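Local coordinates for iron-sulfur cluster assembly scaffold protein NifU (PDB 6A6F) that probably acts as a zinc-binding SufU/SufE-type scaffold or sulfur-transfer protein in iron-sulfur cluster assembly by the SUF system, at residues Asp39-Tyr44 and Trp128-Ile133; Glu74-Lys79 and Leu85-Asn90; Glu92-Gly97 and Asn103-Ile108; Phe100-Asn103 and Ile108-Phe111. All blocks are in the same frame, centred on the assembly; numbering follows the deposited sequence.

Contact 1 (Asp39-Tyr44 and Trp128-Ile133); sequences DEVTLY and WKTLEI. With ZN (zinc ion), chain G.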
loop_
_atom_site.group_PDB
_atom_site.type_symbol
_atom_site.label_atom_id
_atom_site.label_comp_id
_atom_site.label_asym_id
_atom_site.label_seq_id
_atom_site.Cartn_x
_atom_site.Cartn_y
_atom_site.Cartn_z
ATOM N N ASP A 39 2.196 -7.795 5.408
ATOM C CA ASP A 39 0.803 -7.572 4.994
ATOM C C ASP A 39 -0.157 -7.911 6.134
ATOM O O ASP A 39 0.034 -8.913 6.827
ATOM C CB ASP A 39 0.453 -8.439 3.774
ATOM C CG ASP A 39 1.377 -8.202 2.615
ATOM O OD1 ASP A 39 1.716 -7.034 2.368
ATOM O OD2 ASP A 39 1.730 -9.177 1.943
ATOM N N GLU A 40 -1.160 -7.062 6.323
ATOM C CA GLU A 40 -2.213 -7.289 7.344
ATOM C C GLU A 40 -3.552 -7.080 6.700
ATOM O O GLU A 40 -3.706 -6.167 5.935
ATOM C CB GLU A 40 -2.103 -6.298 8.479
ATOM C CG GLU A 40 -0.884 -6.578 9.355
ATOM C CD GLU A 40 -0.756 -5.585 10.504
ATOM O OE1 GLU A 40 0.161 -5.793 11.330
ATOM O OE2 GLU A 40 -1.581 -4.622 10.588
ATOM N N VAL A 41 -4.506 -7.928 7.010
ATOM C CA VAL A 41 -5.867 -7.676 6.584
ATOM C C VAL A 41 -6.869 -8.091 7.675
ATOM O O VAL A 41 -6.706 -9.148 8.292
ATOM C CB VAL A 41 -6.151 -8.393 5.267
ATOM C CG1 VAL A 41 -6.188 -9.910 5.439
ATOM C CG2 VAL A 41 -7.450 -7.891 4.659
ATOM N N THR A 42 -7.866 -7.246 7.918
ATOM C CA THR A 42 -9.005 -7.621 8.761
ATOM C C THR A 42 -10.244 -7.610 7.895
ATOM O O THR A 42 -10.561 -6.597 7.294
ATOM C CB THR A 42 -9.193 -6.628 9.905
ATOM O OG1 THR A 42 -8.034 -6.701 10.711
ATOM C CG2 THR A 42 -10.416 -6.967 10.780
ATOM N N LEU A 43 -10.895 -8.759 7.759
ATOM C CA LEU A 43 -12.092 -8.839 6.977
ATOM C C LEU A 43 -13.344 -8.701 7.859
ATOM O O LEU A 43 -13.462 -9.358 8.884
ATOM C CB LEU A 43 -12.124 -10.158 6.239
ATOM C CG LEU A 43 -10.996 -10.478 5.290
ATOM C CD1 LEU A 43 -11.199 -11.891 4.741
ATOM C CD2 LEU A 43 -11.036 -9.462 4.172
ATOM N N TYR A 44 -14.303 -7.912 7.398
ATOM C CA TYR A 44 -15.615 -7.694 8.094
ATOM C C TYR A 44 -16.730 -8.288 7.200
ATOM O O TYR A 44 -16.767 -7.987 6.026
ATOM C CB TYR A 44 -15.904 -6.181 8.288
ATOM C CG TYR A 44 -14.937 -5.538 9.227
ATOM C CD1 TYR A 44 -13.719 -5.127 8.787
ATOM C CD2 TYR A 44 -15.222 -5.412 10.595
ATOM C CE1 TYR A 44 -12.798 -4.550 9.647
ATOM C CE2 TYR A 44 -14.295 -4.868 11.464
ATOM C CZ TYR A 44 -13.084 -4.447 10.961
ATOM O OH TYR A 44 -12.144 -3.917 11.771
ATOM N N TRP A 128 -7.525 -14.738 0.878
ATOM C CA TRP A 128 -8.278 -15.985 0.629
ATOM C C TRP A 128 -8.185 -16.974 1.816
ATOM O O TRP A 128 -9.180 -17.587 2.204
ATOM C CB TRP A 128 -7.781 -16.663 -0.660
ATOM C CG TRP A 128 -8.193 -15.959 -1.895
ATOM C CD1 TRP A 128 -7.416 -15.181 -2.677
ATOM C CD2 TRP A 128 -9.499 -15.926 -2.455
ATOM N NE1 TRP A 128 -8.149 -14.664 -3.693
ATOM C CE2 TRP A 128 -9.439 -15.122 -3.588
ATOM C CE3 TRP A 128 -10.725 -16.476 -2.085
ATOM C CZ2 TRP A 128 -10.554 -14.863 -4.380
ATOM C CZ3 TRP A 128 -11.830 -16.236 -2.895
ATOM C CH2 TRP A 128 -11.730 -15.450 -4.025
ATOM N N LYS A 129 -6.981 -17.101 2.377
ATOM C CA LYS A 129 -6.745 -17.926 3.550
ATOM C C LYS A 129 -7.487 -17.358 4.756
ATOM O O LYS A 129 -8.042 -18.110 5.535
ATOM C CB LYS A 129 -5.242 -18.012 3.869
ATOM C CG LYS A 129 -4.352 -18.674 2.804
ATOM C CD LYS A 129 -4.887 -19.995 2.262
ATOM C CE LYS A 129 -4.765 -21.113 3.295
ATOM N NZ LYS A 129 -5.418 -22.406 2.864
ATOM N N THR A 130 -7.518 -16.031 4.871
ATOM C CA THR A 130 -8.277 -15.375 5.918
ATOM C C THR A 130 -9.757 -15.588 5.752
ATOM O O THR A 130 -10.447 -15.890 6.721
ATOM C CB THR A 130 -7.955 -13.873 6.009
ATOM O OG1 THR A 130 -6.551 -13.743 6.206
ATOM C CG2 THR A 130 -8.688 -13.239 7.181
ATOM N N LEU A 131 -10.242 -15.517 4.520
ATOM C CA LEU A 131 -11.618 -15.856 4.233
ATOM C C LEU A 131 -12.000 -17.306 4.596
ATOM O O LEU A 131 -13.047 -17.555 5.210
ATOM C CB LEU A 131 -11.870 -15.661 2.769
ATOM C CG LEU A 131 -13.244 -16.057 2.232
ATOM C CD1 LEU A 131 -14.321 -15.122 2.685
ATOM C CD2 LEU A 131 -13.233 -16.047 0.725
ATOM N N GLU A 132 -11.177 -18.268 4.180
ATOM C CA GLU A 132 -11.366 -19.695 4.571
ATOM C C GLU A 132 -11.567 -19.886 6.077
ATOM O O GLU A 132 -12.537 -20.509 6.540
ATOM C CB GLU A 132 -10.171 -20.520 4.076
ATOM C CG GLU A 132 -10.341 -22.036 4.248
ATOM C CD GLU A 132 -9.151 -22.828 3.687
ATOM O OE1 GLU A 132 -8.027 -22.292 3.649
ATOM O OE2 GLU A 132 -9.348 -23.978 3.263
ATOM N N ILE A 133 -10.674 -19.320 6.859
ATOM C CA ILE A 133 -10.800 -19.401 8.309
ATOM C C ILE A 133 -12.085 -18.742 8.763
ATOM O O ILE A 133 -12.830 -19.347 9.534
ATOM C CB ILE A 133 -9.591 -18.822 9.036
ATOM C CG1 ILE A 133 -8.346 -19.661 8.720
ATOM C CG2 ILE A 133 -9.792 -18.839 10.551
ATOM C CD1 ILE A 133 -7.036 -18.907 8.902
HETATM ZN ZN ZN G . 2.919 -8.740 0.332
#

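Contact 2 (Glu74-Lys79 and Leu85-Asn90); sequences EQIIGK and LEMMKN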
loop_
_atom_site.group_PDB
_atom_site.type_symbol
_atom_site.label_atom_id
_atom_site.label_comp_id
_atom_site.label_asym_id
_atom_site.label_seq_id
_atom_site.Cartn_x
_atom_site.Cartn_y
_atom_site.Cartn_z
ATOM N N GLU A 74 -14.970 -8.152 -4.400
ATOM C CA GLU A 74 -15.836 -7.846 -5.536
ATOM C C GLU A 74 -16.478 -9.133 -6.073
ATOM O O GLU A 74 -17.618 -9.135 -6.542
ATOM C CB GLU A 74 -15.007 -7.146 -6.607
ATOM C CG GLU A 74 -15.697 -6.888 -7.908
ATOM C CD GLU A 74 -14.689 -6.418 -8.951
ATOM O OE1 GLU A 74 -14.048 -7.303 -9.591
ATOM O OE2 GLU A 74 -14.519 -5.185 -9.074
ATOM N N GLN A 75 -15.733 -10.226 -6.052
ATOM C CA GLN A 75 -16.246 -11.448 -6.616
ATOM C C GLN A 75 -17.139 -12.233 -5.628
ATOM O O GLN A 75 -18.008 -12.968 -6.080
ATOM C CB GLN A 75 -15.111 -12.315 -7.149
ATOM C CG GLN A 75 -14.393 -11.711 -8.355
ATOM C CD GLN A 75 -15.348 -11.447 -9.506
ATOM O OE1 GLN A 75 -15.486 -10.319 -9.987
ATOM N NE2 GLN A 75 -16.082 -12.455 -9.876
ATOM N N ILE A 76 -16.924 -12.121 -4.318
ATOM C CA ILE A 76 -17.685 -12.952 -3.390
ATOM C C ILE A 76 -18.962 -12.352 -2.878
ATOM O O ILE A 76 -19.809 -13.093 -2.362
ATOM C CB ILE A 76 -16.897 -13.482 -2.194
ATOM C CG1 ILE A 76 -16.428 -12.369 -1.229
ATOM C CG2 ILE A 76 -15.747 -14.355 -2.663
ATOM C CD1 ILE A 76 -15.519 -12.852 -0.100
ATOM N N ILE A 77 -19.111 -11.019 -2.984
ATOM C CA ILE A 77 -20.323 -10.389 -2.514
ATOM C C ILE A 77 -21.486 -10.924 -3.323
ATOM O O ILE A 77 -21.452 -10.903 -4.529
ATOM C CB ILE A 77 -20.251 -8.850 -2.565
ATOM C CG1 ILE A 77 -19.400 -8.366 -1.393
ATOM C CG2 ILE A 77 -21.620 -8.212 -2.415
ATOM C CD1 ILE A 77 -19.213 -6.861 -1.372
ATOM N N GLY A 78 -22.527 -11.348 -2.622
ATOM C CA GLY A 78 -23.721 -11.897 -3.258
ATOM C C GLY A 78 -23.650 -13.395 -3.499
ATOM O O GLY A 78 -24.627 -14.004 -3.930
ATOM N N LYS A 79 -22.505 -14.012 -3.279
ATOM C CA LYS A 79 -22.415 -15.466 -3.418
ATOM C C LYS A 79 -22.740 -16.108 -2.075
ATOM O O LYS A 79 -22.781 -15.426 -1.038
ATOM C CB LYS A 79 -20.999 -15.850 -3.825
ATOM C CG LYS A 79 -20.461 -15.179 -5.100
ATOM C CD LYS A 79 -20.937 -15.845 -6.378
ATOM C CE LYS A 79 -20.053 -15.505 -7.587
ATOM N NZ LYS A 79 -20.176 -14.056 -7.922
ATOM N N LEU A 85 -16.060 -20.431 -0.854
ATOM C CA LEU A 85 -15.054 -21.448 -0.519
ATOM C C LEU A 85 -14.555 -22.228 -1.743
ATOM O O LEU A 85 -13.389 -22.592 -1.815
ATOM C CB LEU A 85 -15.599 -22.400 0.556
ATOM C CG LEU A 85 -15.706 -21.761 1.935
ATOM C CD1 LEU A 85 -16.537 -22.573 2.950
ATOM C CD2 LEU A 85 -14.312 -21.533 2.480
ATOM N N GLU A 86 -15.420 -22.434 -2.722
ATOM C CA GLU A 86 -15.036 -23.108 -3.952
ATOM C C GLU A 86 -14.143 -22.187 -4.788
ATOM O O GLU A 86 -13.136 -22.627 -5.371
ATOM C CB GLU A 86 -16.287 -23.532 -4.729
ATOM C CG GLU A 86 -16.036 -24.203 -6.082
ATOM C CD GLU A 86 -17.299 -24.283 -6.935
ATOM O OE1 GLU A 86 -17.221 -24.749 -8.107
ATOM O OE2 GLU A 86 -18.373 -23.875 -6.423
ATOM N N MET A 87 -14.510 -20.905 -4.859
ATOM C CA MET A 87 -13.607 -19.926 -5.484
ATOM C C MET A 87 -12.263 -19.943 -4.846
ATOM O O MET A 87 -11.245 -20.057 -5.529
ATOM C CB MET A 87 -14.161 -18.535 -5.337
ATOM C CG MET A 87 -14.553 -17.922 -6.637
ATOM S SD MET A 87 -15.182 -16.246 -6.333
ATOM C CE MET A 87 -16.739 -16.766 -5.647
ATOM N N MET A 88 -12.261 -19.841 -3.520
ATOM C CA MET A 88 -11.019 -19.903 -2.750
ATOM C C MET A 88 -10.172 -21.144 -3.070
ATOM O O MET A 88 -8.961 -21.031 -3.299
ATOM C CB MET A 88 -11.346 -19.866 -1.267
ATOM C CG MET A 88 -10.153 -19.809 -0.333
ATOM S SD MET A 88 -9.427 -21.403 0.170
ATOM C CE MET A 88 -10.856 -22.420 0.444
ATOM N N LYS A 89 -10.807 -22.322 -3.099
ATOM C CA LYS A 89 -10.076 -23.564 -3.422
ATOM C C LYS A 89 -9.445 -23.506 -4.823
ATOM O O LYS A 89 -8.262 -23.839 -5.028
ATOM C CB LYS A 89 -11.025 -24.775 -3.261
ATOM C CG LYS A 89 -10.352 -26.140 -3.461
ATOM C CD LYS A 89 -11.325 -27.224 -3.964
ATOM C CE LYS A 89 -11.543 -27.113 -5.475
ATOM N NZ LYS A 89 -12.777 -27.786 -5.981
ATOM N N ASN A 90 -10.215 -23.045 -5.790
ATOM C CA ASN A 90 -9.672 -22.783 -7.109
ATOM C C ASN A 90 -8.497 -21.808 -7.168
ATOM O O ASN A 90 -7.550 -22.040 -7.935
ATOM C CB ASN A 90 -10.752 -22.318 -8.025
ATOM C CG ASN A 90 -11.536 -23.473 -8.581
ATOM O OD1 ASN A 90 -11.110 -24.092 -9.553
ATOM N ND2 ASN A 90 -12.683 -23.762 -7.983
#

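Contact 3 (Glu92-Gly97 and Asn103-Ile108); sequences ENMMLG and NVLGPI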
loop_
_atom_site.group_PDB
_atom_site.type_symbol
_atom_site.label_atom_id
_atom_site.label_comp_id
_atom_site.label_asym_id
_atom_site.label_seq_id
_atom_site.Cartn_x
_atom_site.Cartn_y
_atom_site.Cartn_z
ATOM N N GLU A 92 -6.321 -20.999 -4.751
ATOM C CA GLU A 92 -5.182 -21.678 -4.189
ATOM C C GLU A 92 -4.637 -22.734 -5.179
ATOM O O GLU A 92 -3.430 -22.748 -5.456
ATOM C CB GLU A 92 -5.517 -22.315 -2.821
ATOM C CG GLU A 92 -4.290 -22.957 -2.186
ATOM C CD GLU A 92 -4.412 -23.260 -0.702
ATOM O OE1 GLU A 92 -5.442 -23.824 -0.308
ATOM O OE2 GLU A 92 -3.450 -22.945 0.059
ATOM N N ASN A 93 -5.507 -23.558 -5.757
ATOM C CA ASN A 93 -5.051 -24.484 -6.817
ATOM C C ASN A 93 -4.258 -23.799 -7.919
ATOM O O ASN A 93 -3.243 -24.325 -8.379
ATOM C CB ASN A 93 -6.215 -25.272 -7.445
ATOM C CG ASN A 93 -6.747 -26.359 -6.519
ATOM O OD1 ASN A 93 -6.200 -26.593 -5.441
ATOM N ND2 ASN A 93 -7.832 -27.001 -6.920
ATOM N N MET A 94 -4.725 -22.643 -8.360
ATOM C CA MET A 94 -4.007 -21.860 -9.372
ATOM C C MET A 94 -2.576 -21.597 -8.917
ATOM O O MET A 94 -1.608 -21.810 -9.678
ATOM C CB MET A 94 -4.737 -20.522 -9.640
ATOM C CG MET A 94 -4.241 -19.740 -10.853
ATOM S SD MET A 94 -5.112 -18.214 -11.235
ATOM C CE MET A 94 -5.003 -17.374 -9.645
ATOM N N MET A 95 -2.434 -21.150 -7.669
ATOM C CA MET A 95 -1.148 -20.745 -7.147
ATOM C C MET A 95 -0.199 -21.911 -7.050
ATOM O O MET A 95 0.964 -21.773 -7.349
ATOM C CB MET A 95 -1.298 -20.112 -5.766
ATOM C CG MET A 95 -1.757 -18.666 -5.816
ATOM S SD MET A 95 -0.580 -17.661 -6.734
ATOM C CE MET A 95 -1.478 -17.275 -8.205
ATOM N N LEU A 96 -0.699 -23.048 -6.610
ATOM C CA LEU A 96 0.084 -24.256 -6.620
ATOM C C LEU A 96 0.074 -24.610 -8.100
ATOM O O LEU A 96 -0.494 -23.892 -8.908
ATOM C CB LEU A 96 -0.574 -25.319 -5.730
ATOM C CG LEU A 96 -0.936 -24.872 -4.304
ATOM C CD1 LEU A 96 -1.865 -25.868 -3.628
ATOM C CD2 LEU A 96 0.284 -24.614 -3.432
ATOM N N GLY A 97 0.688 -25.684 -8.510
ATOM C CA GLY A 97 0.659 -25.969 -9.946
ATOM C C GLY A 97 -0.605 -26.645 -10.425
ATOM O O GLY A 97 -0.680 -27.057 -11.581
ATOM N N ASN A 103 -13.854 -20.559 -15.116
ATOM C CA ASN A 103 -15.173 -19.951 -15.017
ATOM C C ASN A 103 -15.541 -19.610 -13.605
ATOM O O ASN A 103 -16.294 -18.707 -13.390
ATOM C CB ASN A 103 -16.232 -20.878 -15.592
ATOM C CG ASN A 103 -16.343 -20.763 -17.093
ATOM O OD1 ASN A 103 -15.633 -19.987 -17.732
ATOM N ND2 ASN A 103 -17.247 -21.537 -17.669
ATOM N N VAL A 104 -15.065 -20.382 -12.651
ATOM C CA VAL A 104 -15.264 -20.069 -11.246
ATOM C C VAL A 104 -14.426 -18.824 -10.857
ATOM O O VAL A 104 -14.864 -18.021 -10.061
ATOM C CB VAL A 104 -14.867 -21.269 -10.367
ATOM C CG1 VAL A 104 -14.803 -20.893 -8.897
ATOM C CG2 VAL A 104 -15.848 -22.422 -10.569
ATOM N N LEU A 105 -13.233 -18.672 -11.432
ATOM C CA LEU A 105 -12.313 -17.628 -11.003
ATOM C C LEU A 105 -12.609 -16.280 -11.579
ATOM O O LEU A 105 -12.361 -15.278 -10.916
ATOM C CB LEU A 105 -10.857 -17.999 -11.283
ATOM C CG LEU A 105 -10.386 -19.104 -10.331
ATOM C CD1 LEU A 105 -8.879 -19.337 -10.480
ATOM C CD2 LEU A 105 -10.786 -18.846 -8.860
ATOM N N GLY A 106 -13.091 -16.252 -12.814
ATOM C CA GLY A 106 -13.262 -15.027 -13.554
ATOM C C GLY A 106 -11.997 -14.162 -13.567
ATOM O O GLY A 106 -10.900 -14.639 -13.945
ATOM N N PRO A 107 -12.123 -12.877 -13.148
ATOM C CA PRO A 107 -10.960 -11.970 -13.215
ATOM C C PRO A 107 -9.849 -12.342 -12.192
ATOM O O PRO A 107 -8.772 -11.794 -12.261
ATOM C CB PRO A 107 -11.583 -10.599 -12.900
ATOM C CG PRO A 107 -12.693 -10.924 -11.977
ATOM C CD PRO A 107 -13.290 -12.205 -12.561
ATOM N N ILE A 108 -10.105 -13.265 -11.273
ATOM C CA ILE A 108 -9.092 -13.717 -10.355
ATOM C C ILE A 108 -7.952 -14.360 -11.171
ATOM O O ILE A 108 -6.787 -14.385 -10.726
ATOM C CB ILE A 108 -9.652 -14.652 -9.279
ATOM C CG1 ILE A 108 -10.735 -13.953 -8.476
ATOM C CG2 ILE A 108 -8.546 -15.147 -8.340
ATOM C CD1 ILE A 108 -11.589 -14.911 -7.659
#

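Contact 4 (Phe100-Asn103 and Ile108-Phe111); sequences FDEN and IINF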
loop_
_atom_site.group_PDB
_atom_site.type_symbol
_atom_site.label_atom_id
_atom_site.label_comp_id
_atom_site.label_asym_id
_atom_site.label_seq_id
_atom_site.Cartn_x
_atom_site.Cartn_y
_atom_site.Cartn_z
ATOM N N PHE A 100 -7.518 -26.009 -12.131
ATOM C CA PHE A 100 -8.569 -25.108 -11.654
ATOM C C PHE A 100 -9.548 -24.740 -12.737
ATOM O O PHE A 100 -9.288 -24.884 -13.938
ATOM C CB PHE A 100 -7.964 -23.828 -11.072
ATOM C CG PHE A 100 -7.210 -23.020 -12.064
ATOM C CD1 PHE A 100 -7.855 -22.091 -12.843
ATOM C CD2 PHE A 100 -5.850 -23.198 -12.228
ATOM C CE1 PHE A 100 -7.159 -21.340 -13.763
ATOM C CE2 PHE A 100 -5.137 -22.448 -13.155
ATOM C CZ PHE A 100 -5.790 -21.519 -13.929
ATOM N N ASP A 101 -10.675 -24.231 -12.277
ATOM C CA ASP A 101 -11.808 -23.923 -13.119
ATOM C C ASP A 101 -11.874 -22.423 -13.425
ATOM O O ASP A 101 -12.276 -21.632 -12.556
ATOM C CB ASP A 101 -13.080 -24.376 -12.405
ATOM C CG ASP A 101 -14.297 -24.188 -13.246
ATOM O OD1 ASP A 101 -14.275 -23.275 -14.075
ATOM O OD2 ASP A 101 -15.293 -24.927 -13.078
ATOM N N GLU A 102 -11.549 -22.056 -14.668
ATOM C CA GLU A 102 -11.438 -20.644 -15.066
ATOM C C GLU A 102 -12.745 -19.864 -14.950
ATOM O O GLU A 102 -12.749 -18.659 -14.718
ATOM C CB GLU A 102 -10.894 -20.534 -16.489
ATOM C CG GLU A 102 -9.447 -20.995 -16.614
ATOM C CD GLU A 102 -8.721 -20.391 -17.812
ATOM O OE1 GLU A 102 -9.195 -20.588 -18.954
ATOM O OE2 GLU A 102 -7.672 -19.723 -17.606
ATOM N N ASN A 103 -13.854 -20.559 -15.116
ATOM C CA ASN A 103 -15.173 -19.951 -15.017
ATOM C C ASN A 103 -15.541 -19.610 -13.605
ATOM O O ASN A 103 -16.294 -18.707 -13.390
ATOM C CB ASN A 103 -16.232 -20.878 -15.592
ATOM C CG ASN A 103 -16.343 -20.763 -17.093
ATOM O OD1 ASN A 103 -15.633 -19.987 -17.732
ATOM N ND2 ASN A 103 -17.247 -21.537 -17.669
ATOM N N ILE A 108 -10.105 -13.265 -11.273
ATOM C CA ILE A 108 -9.092 -13.717 -10.355
ATOM C C ILE A 108 -7.952 -14.360 -11.171
ATOM O O ILE A 108 -6.787 -14.385 -10.726
ATOM C CB ILE A 108 -9.652 -14.652 -9.279
ATOM C CG1 ILE A 108 -10.735 -13.953 -8.476
ATOM C CG2 ILE A 108 -8.546 -15.147 -8.340
ATOM C CD1 ILE A 108 -11.589 -14.911 -7.659
ATOM N N ILE A 109 -8.265 -14.808 -12.393
ATOM C CA ILE A 109 -7.245 -15.316 -13.315
ATOM C C ILE A 109 -6.154 -14.276 -13.641
ATOM O O ILE A 109 -5.047 -14.636 -14.043
ATOM C CB ILE A 109 -7.858 -15.864 -14.629
ATOM C CG1 ILE A 109 -6.876 -16.778 -15.348
ATOM C CG2 ILE A 109 -8.278 -14.792 -15.587
ATOM C CD1 ILE A 109 -6.671 -18.086 -14.627
ATOM N N ASN A 110 -6.445 -12.996 -13.423
ATOM C CA ASN A 110 -5.440 -11.969 -13.659
ATOM C C ASN A 110 -4.205 -12.094 -12.732
ATOM O O ASN A 110 -3.165 -11.601 -13.069
ATOM C CB ASN A 110 -6.106 -10.595 -13.660
ATOM C CG ASN A 110 -6.999 -10.410 -14.877
ATOM O OD1 ASN A 110 -6.536 -10.612 -15.972
ATOM N ND2 ASN A 110 -8.273 -10.102 -14.695
ATOM N N PHE A 111 -4.298 -12.862 -11.647
ATOM C CA PHE A 111 -3.191 -13.105 -10.780
ATOM C C PHE A 111 -2.338 -14.350 -11.112
ATOM O O PHE A 111 -1.411 -14.643 -10.372
ATOM C CB PHE A 111 -3.729 -13.258 -9.356
ATOM C CG PHE A 111 -4.376 -12.009 -8.829
ATOM C CD1 PHE A 111 -3.597 -11.017 -8.263
ATOM C CD2 PHE A 111 -5.741 -11.827 -8.909
ATOM C CE1 PHE A 111 -4.148 -9.860 -7.781
ATOM C CE2 PHE A 111 -6.333 -10.661 -8.412
ATOM C CZ PHE A 111 -5.526 -9.668 -7.858
#

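Contact 1 (Asp39-Tyr44 and Trp128-Ile133)
With its CG set opposite the carbonyl carbon (chi1 -59°), L43 carries its CD1 branch to T130, whose own first torsion (OG1 at -56°) sends CG2 toward the leucine and leaves OG1 beside the backbone N. L43 CD1 lies 3.8 Å from T130 CG2, the two side chains meeting at a slant. L43 CD1 also lies against the helix backbone, 3.8 Å from L131 N and 4.3 Å from L131 CB. Two residues earlier in the strand, V41 CG1 comes alongside T130 OG1 at 3.9 Å; this is simple contact, because the hydroxyl is hydrogen-bonded to L126 O one turn back in the helix. Threonine suits this buried spot, offering the strand a methyl while its helix satisfies the oxygen. Here helix 118-135 packs on the three-stranded antiparallel sheet of the NifU-like fold; the axes of segments 39-44 and 128-133 come within 9.3 Å at an angle of 40°. V41 and L43 face the helix, whereas T42 between them turns the other way. At the start of the same strand D39 OD2 binds the zinc ion at 2.0 Å; C37, C62 and C123 complete the site, and N34 ND2 hydrogen-bonds to that carboxylate oxygen.

Contact 2 (Glu74-Lys79 and Leu85-Asn90)
Apolar packing of M87 against Q75, I76 and K79 joins the end of helix 63-76 to helix 81-95, two helices that follow each other in the NifU-like fold, linked by a short turn. From helix 81-95, M87 alone of segment 85-90 makes the contact. Its first torsion, -114°, sits off a staggered value, and the chain then runs straight to SD before bending to place CE. M87 SD meets Q75 CB at 4.0 Å, while M87 CE rests 4.0 Å from I76 CG2, the side chains of I76 and M87 crossing at a slant. Methionine fits because its long, flexible, unbranched chain can follow an irregular surface made of a helix end and a turn. That turn, type II from I76 to K79, has G78 at a positive phi where a side chain would jam against the preceding carbonyl oxygen. K79 then folds back across M87 at about a right angle, with K79 CE 4.0 Å from M87 CE, and K79 NZ donates to Q75 O over 3.0 Å, almost in line with the carbonyl bond. With K79 cut back to an alanine, Q75 O would probably lose this partner at the helix end and one flank of the M87 methyl would be uncovered. On the other helix, E86 O takes two bonds from a single residue: N90 N at 3.0 Å and N90 ND2 at 2.9 Å, arriving from opposite faces of the carbonyl plane.

Contact 3 (Glu92-Gly97 and Asn103-Ile108)
M94 reaches from the last turn of helix 81-95 to L105 and I108 with a chain that is straight for two torsions and bent at the third. CG stands opposite the backbone N (chi1 -169°), the next torsion continues the line, and the turn at chi3, 54°, swings CE aside from SD. Its last two atoms therefore find different partners: M94 SD lies 4.0 Å from L105 CD1, whereas M94 CE approaches I108 O to 3.6 Å and I108 CG2 to 4.4 Å. L105 comes to meet it at a slant, its chi1 of -72° and extended second torsion holding CD1 forward as the touching branch. I108 offers CG2 and its carbonyl to M94, while its side chain also packs on F124 and W128 of helix 118-135. The break at G106, where helix 102-105 gives way to a 3-10 segment, probably helps bring both partners to one methionine. G106 has positive phi, and a beta carbon there would collide with P107 CD; proline suits the next place, at the start of the 3-10 segment. I108 N still bonds to L105 O at 3.0 Å, holding the two residues close together. With thioether and hydrocarbon in a buried setting, the contact depends on shape and dispersion, and the slightly positive methyl of M94 may add a weak electrostatic attraction to I108 O.

Contact 4 (Phe100-Asn103 and Ile108-Phe111)
D101 OD1, between the F100 and E102 that touch I109, is met by two backbone amides at the start of helix 102-105: N103 N donates to it at 2.9 Å, nearly along its C-O axis, and V104 N adds a weak bond. The N-H to oxygen angle in the first bond is 130°, so it is far from straight. Aspartate suits this place because its short carboxylate can fold back onto amides at the helix start, which have no preceding turn of helix to supply carbonyl acceptors, and its negative charge probably sits well at the positive end of the helix dipole. The loop before it is held by N90 OD1 of helix 81-95, which accepts from D101 N. Across the contact, I109 touches chiefly with its CD1. With its CG1 opposite the backbone N (chi1 -161°) and a bend at chi2, I109 brings CD1 to 3.4 Å from F100 CE1 and 3.6 Å from F100 CZ. The two side chains cross at about a right angle, and the methyl approaches the ring obliquely. At the end of its extended chain, E102 OE2 lies 3.5 Å from I109 CD1, a plain van der Waals touch near the surface. F100 also touches M94, so a large flat residue usefully spans from helix 81-95 to the isoleucine. F111 N bonds to I108 O at 3.1 Å, keeping this part of the chain coiled. The arrangement is that of an Asp N-cap opening a short helix, with the 3-10 segment after it turning back on the residues that begin it.

In the fold
Contact 1 joins the sheet to helix 118-135 and brackets the other three along the chain; contact 2 closes before contacts 3 and 4 open. Contacts 2 and 3 share helix 81-95, with centres about 11 Å apart, while the centres of contacts 3 and 4 are about 4 Å apart and both use helix 102-105 and I108. Contact 1 lies about 17 Å and 19 Å, centre to centre, from contacts 3 and 4, across the middle of the chain. W128 of contact 1 nevertheless packs on M88 of contact 2 and on I108. Helices and their linking turns thus pack together, with helix 118-135 against the sheet whose central strand supplies D39 to the zinc site.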